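Local coordinates for extracellular solute-binding protein family 1 (Alicyclobacillus acidocaldarius subsp. acidocaldarius, PDB 4OVJ) that probably captures a solute outside the cell and delivers it to an ABC-type importer, as do other family 1 extracellular solute-binding proteins, at residues K22-G33 / N54-F65. Sequence-based numbering, arbitrary orientation.
Sequences KPVVTLTFGFWG and NIHIQTEFGGPF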
ATOM      1  N   LYS A  22       1.991  17.404  33.887  1.00 28.50           N
ATOM      2  CA  LYS A  22       1.544  18.747  33.540  1.00 25.36           C
ATOM      3  C   LYS A  22       0.053  18.856  33.801  1.00 19.41           C
ATOM      4  O   LYS A  22      -0.616  17.842  33.916  1.00 15.84           O
ATOM      5  CB  LYS A  22       1.794  19.023  32.065  1.00 27.43           C
ATOM      6  CG  LYS A  22       3.255  19.241  31.740  1.00 33.23           C
ATOM      7  CD  LYS A  22       3.399  19.534  30.266  1.00 39.83           C
ATOM      8  CE  LYS A  22       4.612  18.833  29.698  1.00 46.01           C
ATOM      9  NZ  LYS A  22       4.614  18.938  28.220  1.00 45.05           N
ATOM     10  N   PRO A  23      -0.471  20.090  33.876  1.00 17.48           N
ATOM     11  CA  PRO A  23      -1.903  20.259  34.059  1.00 15.75           C
ATOM     12  C   PRO A  23      -2.719  19.582  32.953  1.00 14.06           C
ATOM     13  O   PRO A  23      -2.273  19.478  31.802  1.00 13.64           O
ATOM     14  CB  PRO A  23      -2.102  21.776  34.022  1.00 18.39           C
ATOM     15  CG  PRO A  23      -0.773  22.355  34.314  1.00 19.56           C
ATOM     16  CD  PRO A  23       0.240  21.379  33.825  1.00 19.69           C
ATOM     17  N   VAL A  24      -3.908  19.136  33.334  1.00 11.63           N
ATOM     18  CA  VAL A  24      -4.789  18.429  32.454  1.00 11.19           C
ATOM     19  C   VAL A  24      -5.191  19.281  31.247  1.00 11.16           C
ATOM     20  O   VAL A  24      -5.426  20.489  31.359  1.00 12.40           O
ATOM     21  CB  VAL A  24      -6.023  17.900  33.217  1.00 11.91           C
ATOM     22  CG1 VAL A  24      -6.813  19.036  33.844  1.00 13.65           C
ATOM     23  CG2 VAL A  24      -6.906  17.076  32.300  1.00 12.66           C
ATOM     24  N   VAL A  25      -5.198  18.641  30.079  1.00 11.01           N
ATOM     25  CA  VAL A  25      -5.651  19.276  28.839  1.00 11.27           C
ATOM     26  C   VAL A  25      -6.508  18.289  28.082  1.00 10.84           C
ATOM     27  O   VAL A  25      -6.470  17.091  28.358  1.00 10.07           O
ATOM     28  CB  VAL A  25      -4.473  19.732  27.931  1.00 13.44           C
ATOM     29  CG1 VAL A  25      -3.504  20.628  28.693  1.00 14.55           C
ATOM     30  CG2 VAL A  25      -3.753  18.549  27.308  1.00 14.03           C
ATOM     31  N   THR A  26      -7.271  18.806  27.126  1.00 11.59           N
ATOM     32  CA  THR A  26      -8.062  18.003  26.212  1.00 11.78           C
ATOM     33  C   THR A  26      -7.620  18.244  24.770  1.00 11.93           C
ATOM     34  O   THR A  26      -7.478  19.398  24.332  1.00 14.25           O
ATOM     35  CB  THR A  26      -9.552  18.341  26.335  1.00 14.81           C
ATOM     36  OG1 THR A  26      -9.983  18.058  27.663  1.00 19.40           O
ATOM     37  CG2 THR A  26     -10.395  17.533  25.339  1.00 16.57           C
ATOM     38  N   LEU A  27      -7.406  17.146  24.050  1.00 11.03           N
ATOM     39  CA  LEU A  27      -7.113  17.168  22.619  1.00 10.78           C
ATOM     40  C   LEU A  27      -8.313  16.646  21.869  1.00  9.58           C
ATOM     41  O   LEU A  27      -8.871  15.616  22.252  1.00 10.02           O
ATOM     42  CB  LEU A  27      -5.945  16.242  22.281  1.00 11.18           C
ATOM     43  CG  LEU A  27      -4.614  16.521  22.964  1.00 13.06           C
ATOM     44  CD1 LEU A  27      -3.649  15.367  22.756  1.00 13.73           C
ATOM     45  CD2 LEU A  27      -4.013  17.800  22.417  1.00 15.06           C
ATOM     46  N   THR A  28      -8.695  17.318  20.787  1.00  8.90           N
ATOM     47  CA  THR A  28      -9.697  16.768  19.860  1.00  8.86           C
ATOM     48  C   THR A  28      -8.993  15.944  18.776  1.00  7.66           C
ATOM     49  O   THR A  28      -7.877  16.260  18.380  1.00  7.77           O
ATOM     50  CB  THR A  28     -10.514  17.888  19.198  1.00  9.94           C
ATOM     51  OG1 THR A  28      -9.622  18.888  18.712  1.00 11.77           O
ATOM     52  CG2 THR A  28     -11.479  18.495  20.209  1.00 12.06           C
ATOM     53  N   PHE A  29      -9.653  14.886  18.312  1.00  7.74           N
ATOM     54  CA  PHE A  29      -9.059  13.899  17.419  1.00  8.00           C
ATOM     55  C   PHE A  29     -10.078  13.504  16.368  1.00  7.81           C
ATOM     56  O   PHE A  29     -11.041  12.798  16.666  1.00  8.62           O
ATOM     57  CB  PHE A  29      -8.626  12.683  18.232  1.00  8.25           C
ATOM     58  CG  PHE A  29      -8.134  11.500  17.415  1.00  8.42           C
ATOM     59  CD1 PHE A  29      -7.491  11.657  16.198  1.00  8.57           C
ATOM     60  CD2 PHE A  29      -8.256  10.217  17.933  1.00  9.09           C
ATOM     61  CE1 PHE A  29      -7.007  10.564  15.494  1.00  9.19           C
ATOM     62  CE2 PHE A  29      -7.786   9.128  17.233  1.00 10.00           C
ATOM     63  CZ  PHE A  29      -7.153   9.295  16.018  1.00  9.21           C
ATOM     64  N   GLY A  30      -9.858  13.984  15.143  1.00  7.62           N
ATOM     65  CA  GLY A  30     -10.720  13.674  14.016  1.00  8.08           C
ATOM     66  C   GLY A  30     -10.183  12.491  13.220  1.00  7.94           C
ATOM     67  O   GLY A  30      -8.991  12.386  12.978  1.00  7.66           O
ATOM     68  N   PHE A  31     -11.075  11.595  12.818  1.00  8.14           N
ATOM     69  CA  PHE A  31     -10.688  10.480  11.963  1.00  8.60           C
ATOM     70  C   PHE A  31     -11.892   9.970  11.193  1.00  8.52           C
ATOM     71  O   PHE A  31     -13.026  10.305  11.525  1.00  8.45           O
ATOM     72  CB  PHE A  31     -10.004   9.366  12.774  1.00  9.14           C
ATOM     73  CG  PHE A  31     -10.890   8.727  13.785  1.00 11.74           C
ATOM     74  CD1 PHE A  31     -11.081   9.315  15.032  1.00 12.37           C
ATOM     75  CD2 PHE A  31     -11.529   7.529  13.498  1.00 13.91           C
ATOM     76  CE1 PHE A  31     -11.903   8.717  15.974  1.00 14.00           C
ATOM     77  CE2 PHE A  31     -12.351   6.932  14.437  1.00 14.69           C
ATOM     78  CZ  PHE A  31     -12.542   7.528  15.668  1.00 11.67           C
ATOM     79  N   TRP A  32     -11.627   9.218  10.132  1.00  9.45           N
ATOM     80  CA  TRP A  32     -12.664   8.593   9.321  1.00  9.33           C
ATOM     81  C   TRP A  32     -12.526   7.090   9.419  1.00 10.45           C
ATOM     82  O   TRP A  32     -11.506   6.567   9.873  1.00 11.85           O
ATOM     83  CB  TRP A  32     -12.566   9.012   7.848  1.00  9.51           C
ATOM     84  CG  TRP A  32     -11.495   8.288   7.035  1.00  8.99           C
ATOM     85  CD1 TRP A  32     -11.622   7.082   6.410  1.00 10.41           C
ATOM     86  CD2 TRP A  32     -10.159   8.731   6.771  1.00  8.47           C
ATOM     87  NE1 TRP A  32     -10.454   6.739   5.786  1.00 11.35           N
ATOM     88  CE2 TRP A  32      -9.537   7.735   5.980  1.00 10.03           C
ATOM     89  CE3 TRP A  32      -9.431   9.876   7.110  1.00  9.38           C
ATOM     90  CZ2 TRP A  32      -8.215   7.844   5.530  1.00 11.53           C
ATOM     91  CZ3 TRP A  32      -8.108   9.987   6.670  1.00  9.57           C
ATOM     92  CH2 TRP A  32      -7.512   8.970   5.890  1.00 11.05           C
ATOM     93  N   GLY A  33     -13.558   6.401   8.971  1.00 10.85           N
ATOM     94  CA  GLY A  33     -13.485   4.966   8.849  1.00 12.15           C
ATOM     95  C   GLY A  33     -14.842   4.315   8.736  1.00 12.93           C
ATOM     96  O   GLY A  33     -15.874   4.975   8.821  1.00 12.98           O
ATOM     97  N   ASN A  54      -3.602  12.629  32.441  1.00 12.48           N
ATOM     98  CA  ASN A  54      -3.726  14.090  32.383  1.00 12.78           C
ATOM     99  C   ASN A  54      -3.998  14.639  30.976  1.00 11.53           C
ATOM    100  O   ASN A  54      -3.885  15.843  30.730  1.00 11.87           O
ATOM    101  CB  ASN A  54      -2.501  14.748  32.979  1.00 14.98           C
ATOM    102  CG  ASN A  54      -1.232  14.307  32.325  1.00 18.93           C
ATOM    103  OD1 ASN A  54      -1.169  13.245  31.686  1.00 21.91           O
ATOM    104  ND2 ASN A  54      -0.189  15.104  32.499  1.00 24.20           N
ATOM    105  N   ILE A  55      -4.368  13.759  30.055  1.00 10.52           N
ATOM    106  CA  ILE A  55      -4.753  14.178  28.714  1.00  9.63           C
ATOM    107  C   ILE A  55      -6.078  13.506  28.373  1.00  9.49           C
ATOM    108  O   ILE A  55      -6.156  12.277  28.244  1.00 13.48           O
ATOM    109  CB  ILE A  55      -3.678  13.814  27.667  1.00 10.39           C
ATOM    110  CG1 ILE A  55      -2.330  14.434  28.053  1.00 10.14           C
ATOM    111  CG2 ILE A  55      -4.104  14.305  26.277  1.00 11.00           C
ATOM    112  CD1 ILE A  55      -1.128  13.932  27.252  1.00 11.60           C
ATOM    113  N   HIS A  56      -7.119  14.308  28.208  1.00  7.80           N
ATOM    114  CA  HIS A  56      -8.364  13.807  27.666  1.00  8.31           C
ATOM    115  C   HIS A  56      -8.324  13.847  26.142  1.00  8.72           C
ATOM    116  O   HIS A  56      -7.792  14.790  25.540  1.00  9.59           O
ATOM    117  CB  HIS A  56      -9.538  14.675  28.085  1.00  9.08           C
ATOM    118  CG  HIS A  56      -9.742  14.791  29.561  1.00 10.13           C
ATOM    119  ND1 HIS A  56      -9.975  13.705  30.372  1.00 11.17           N
ATOM    120  CD2 HIS A  56      -9.861  15.880  30.350  1.00  9.76           C
ATOM    121  CE1 HIS A  56     -10.177  14.116  31.610  1.00 10.36           C
ATOM    122  NE2 HIS A  56     -10.113  15.432  31.620  1.00  9.07           N
ATOM    123  N   ILE A  57      -8.907  12.837  25.523  1.00  8.59           N
ATOM    124  CA  ILE A  57      -9.116  12.827  24.089  1.00  9.32           C
ATOM    125  C   ILE A  57     -10.610  12.934  23.807  1.00  9.56           C
ATOM    126  O   ILE A  57     -11.415  12.136  24.305  1.00 12.25           O
ATOM    127  CB  ILE A  57      -8.566  11.545  23.441  1.00 10.01           C
ATOM    128  CG1 ILE A  57      -7.086  11.374  23.764  1.00 10.22           C
ATOM    129  CG2 ILE A  57      -8.803  11.582  21.934  1.00 10.94           C
ATOM    130  CD1 ILE A  57      -6.197  12.489  23.250  1.00 10.32           C
ATOM    131  N   GLN A  58     -10.966  13.950  23.024  1.00  9.02           N
ATOM    132  CA  GLN A  58     -12.309  14.120  22.547  1.00  9.70           C
ATOM    133  C   GLN A  58     -12.347  13.701  21.084  1.00  9.03           C
ATOM    134  O   GLN A  58     -11.868  14.421  20.212  1.00  8.88           O
ATOM    135  CB  GLN A  58     -12.720  15.575  22.721  1.00 11.07           C
ATOM    136  CG  GLN A  58     -14.121  15.874  22.262  1.00 13.45           C
ATOM    137  CD  GLN A  58     -14.500  17.325  22.474  1.00 15.68           C
ATOM    138  OE1 GLN A  58     -14.000  17.985  23.377  1.00 15.56           O
ATOM    139  NE2 GLN A  58     -15.392  17.825  21.632  1.00 20.29           N
ATOM    140  N   THR A  59     -12.915  12.531  20.808  1.00  9.54           N
ATOM    141  CA  THR A  59     -12.957  12.046  19.435  1.00 10.47           C
ATOM    142  C   THR A  59     -14.008  12.782  18.620  1.00 11.42           C
ATOM    143  O   THR A  59     -15.055  13.179  19.138  1.00 13.26           O
ATOM    144  CB  THR A  59     -13.189  10.531  19.363  1.00 11.94           C
ATOM    145  OG1 THR A  59     -14.432  10.193  19.996  1.00 14.53           O
ATOM    146  CG2 THR A  59     -12.050   9.805  20.036  1.00 13.52           C
ATOM    147  N   GLU A  60     -13.693  12.977  17.341  1.00 11.61           N
ATOM    148  CA  GLU A  60     -14.581  13.580  16.373  1.00 13.16           C
ATOM    149  C   GLU A  60     -14.574  12.645  15.158  1.00 13.46           C
ATOM    150  O   GLU A  60     -13.966  12.923  14.127  1.00 14.21           O
ATOM    151  CB  GLU A  60     -14.096  14.989  16.012  1.00 15.85           C
ATOM    152  CG  GLU A  60     -14.118  15.970  17.183  1.00 19.63           C
ATOM    153  CD  GLU A  60     -13.680  17.378  16.795  1.00 25.58           C
ATOM    154  OE1 GLU A  60     -13.208  17.575  15.657  1.00 31.14           O
ATOM    155  OE2 GLU A  60     -13.808  18.298  17.633  1.00 33.92           O
ATOM    156  N   PHE A  61     -15.233  11.508  15.317  1.00 12.48           N
ATOM    157  CA  PHE A  61     -15.377  10.538  14.247  1.00 11.25           C
ATOM    158  C   PHE A  61     -16.248  11.151  13.168  1.00 11.56           C
ATOM    159  O   PHE A  61     -17.361  11.590  13.449  1.00 13.54           O
ATOM    160  CB  PHE A  61     -16.031   9.279  14.771  1.00 11.91           C
ATOM    161  CG  PHE A  61     -16.322   8.269  13.712  1.00 12.37           C
ATOM    162  CD1 PHE A  61     -15.301   7.766  12.922  1.00 12.39           C
ATOM    163  CD2 PHE A  61     -17.618   7.826  13.491  1.00 15.22           C
ATOM    164  CE1 PHE A  61     -15.561   6.822  11.943  1.00 13.98           C
ATOM    165  CE2 PHE A  61     -17.882   6.879  12.516  1.00 15.03           C
ATOM    166  CZ  PHE A  61     -16.852   6.378  11.745  1.00 14.51           C
ATOM    167  N   GLY A  62     -15.728  11.198  11.949  1.00 10.98           N
ATOM    168  CA  GLY A  62     -16.380  11.908  10.859  1.00 11.30           C
ATOM    169  C   GLY A  62     -17.122  11.029   9.891  1.00 12.01           C
ATOM    170  O   GLY A  62     -17.625  11.525   8.884  1.00 14.72           O
ATOM    171  N   GLY A  63     -17.195   9.731  10.173  1.00 11.04           N
ATOM    172  CA  GLY A  63     -17.845   8.784   9.260  1.00 12.41           C
ATOM    173  C   GLY A  63     -16.900   8.308   8.169  1.00 11.43           C
ATOM    174  O   GLY A  63     -15.690   8.349   8.329  1.00 11.20           O
ATOM    175  N   PRO A  64     -17.447   7.865   7.035  1.00 11.69           N
ATOM    176  CA  PRO A  64     -16.599   7.421   5.934  1.00 11.18           C
ATOM    177  C   PRO A  64     -15.734   8.548   5.338  1.00 10.52           C
ATOM    178  O   PRO A  64     -16.009   9.737   5.539  1.00 10.68           O
ATOM    179  CB  PRO A  64     -17.604   6.921   4.888  1.00 13.79           C
ATOM    180  CG  PRO A  64     -18.878   6.708   5.617  1.00 15.98           C
ATOM    181  CD  PRO A  64     -18.880   7.718   6.726  1.00 13.24           C
ATOM    182  N   PHE A  65     -14.716   8.130   4.600  1.00 10.65           N
ATOM    183  CA  PHE A  65     -13.704   8.995   3.978  1.00 10.86           C
ATOM    184  C   PHE A  65     -14.256  10.302   3.405  1.00 10.83           C
ATOM    185  O   PHE A  65     -13.852  11.378   3.819  1.00 10.01           O
ATOM    186  CB  PHE A  65     -12.968   8.180   2.896  1.00 11.73           C
ATOM    187  CG  PHE A  65     -11.812   8.896   2.237  1.00 12.33           C
ATOM    188  CD1 PHE A  65     -12.010   9.676   1.117  1.00 14.21           C
ATOM    189  CD2 PHE A  65     -10.515   8.724   2.709  1.00 13.69           C
ATOM    190  CE1 PHE A  65     -10.939  10.313   0.505  1.00 15.70           C
ATOM    191  CE2 PHE A  65      -9.439   9.347   2.095  1.00 14.80           C
ATOM    192  CZ  PHE A  65      -9.653  10.148   0.994  1.00 14.78           C
TER
HETATM  193  O   HOH W   1      -1.529  17.481  30.108  1.00 12.80           O
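The F65 ring turns its edge to one face of the W32 indole: CD2 of F65 lies 3.6 Å from CE2 of W32, with planes at 85° and ring centroids 5.1 Å apart, a T-shaped pair. F65 CA adds an off-centre CH-pi contact to the five-membered ring. W32 CG sits between its own backbone N and carbonyl carbon (chi1 79°), a rotation that turns the indole toward F65. With a leucine in place of W32, the F65 edge would probably lose its aromatic face, and a gap would open between the end of strand 25-31 and the start of helix 65-77. F31 and F61 meet obliquely, F31 CE2 3.4 Å from F61 CD1. F61 CA lies over one face of F31 and T59 CB at its edge; G63 N sits over the centre of one F61 face, G33 O at its edge. Farther back, L27 CD1 touches I55 CG2 (3.7 Å) and I57 CD1 (3.9 Å).

The backbones pair in parallel register from V25–I55 to F31–F61: L27 N to H56 O and Q58 N to L27 O (each 2.8 Å) tie L27 to both neighbours of I57; F31 N to E60 O is weak. At the start, N54 ND2 gives K22 O a nearly straight bond (173°) and also bonds D20.

The two strands belong to a beta-alpha-beta unit whose helix 35-51 touches F29, F31, I57 and F61; helix 307-319 covers V25, L27, I55 and I57, and strand 84-87 pairs with the other edge of strand 25-31.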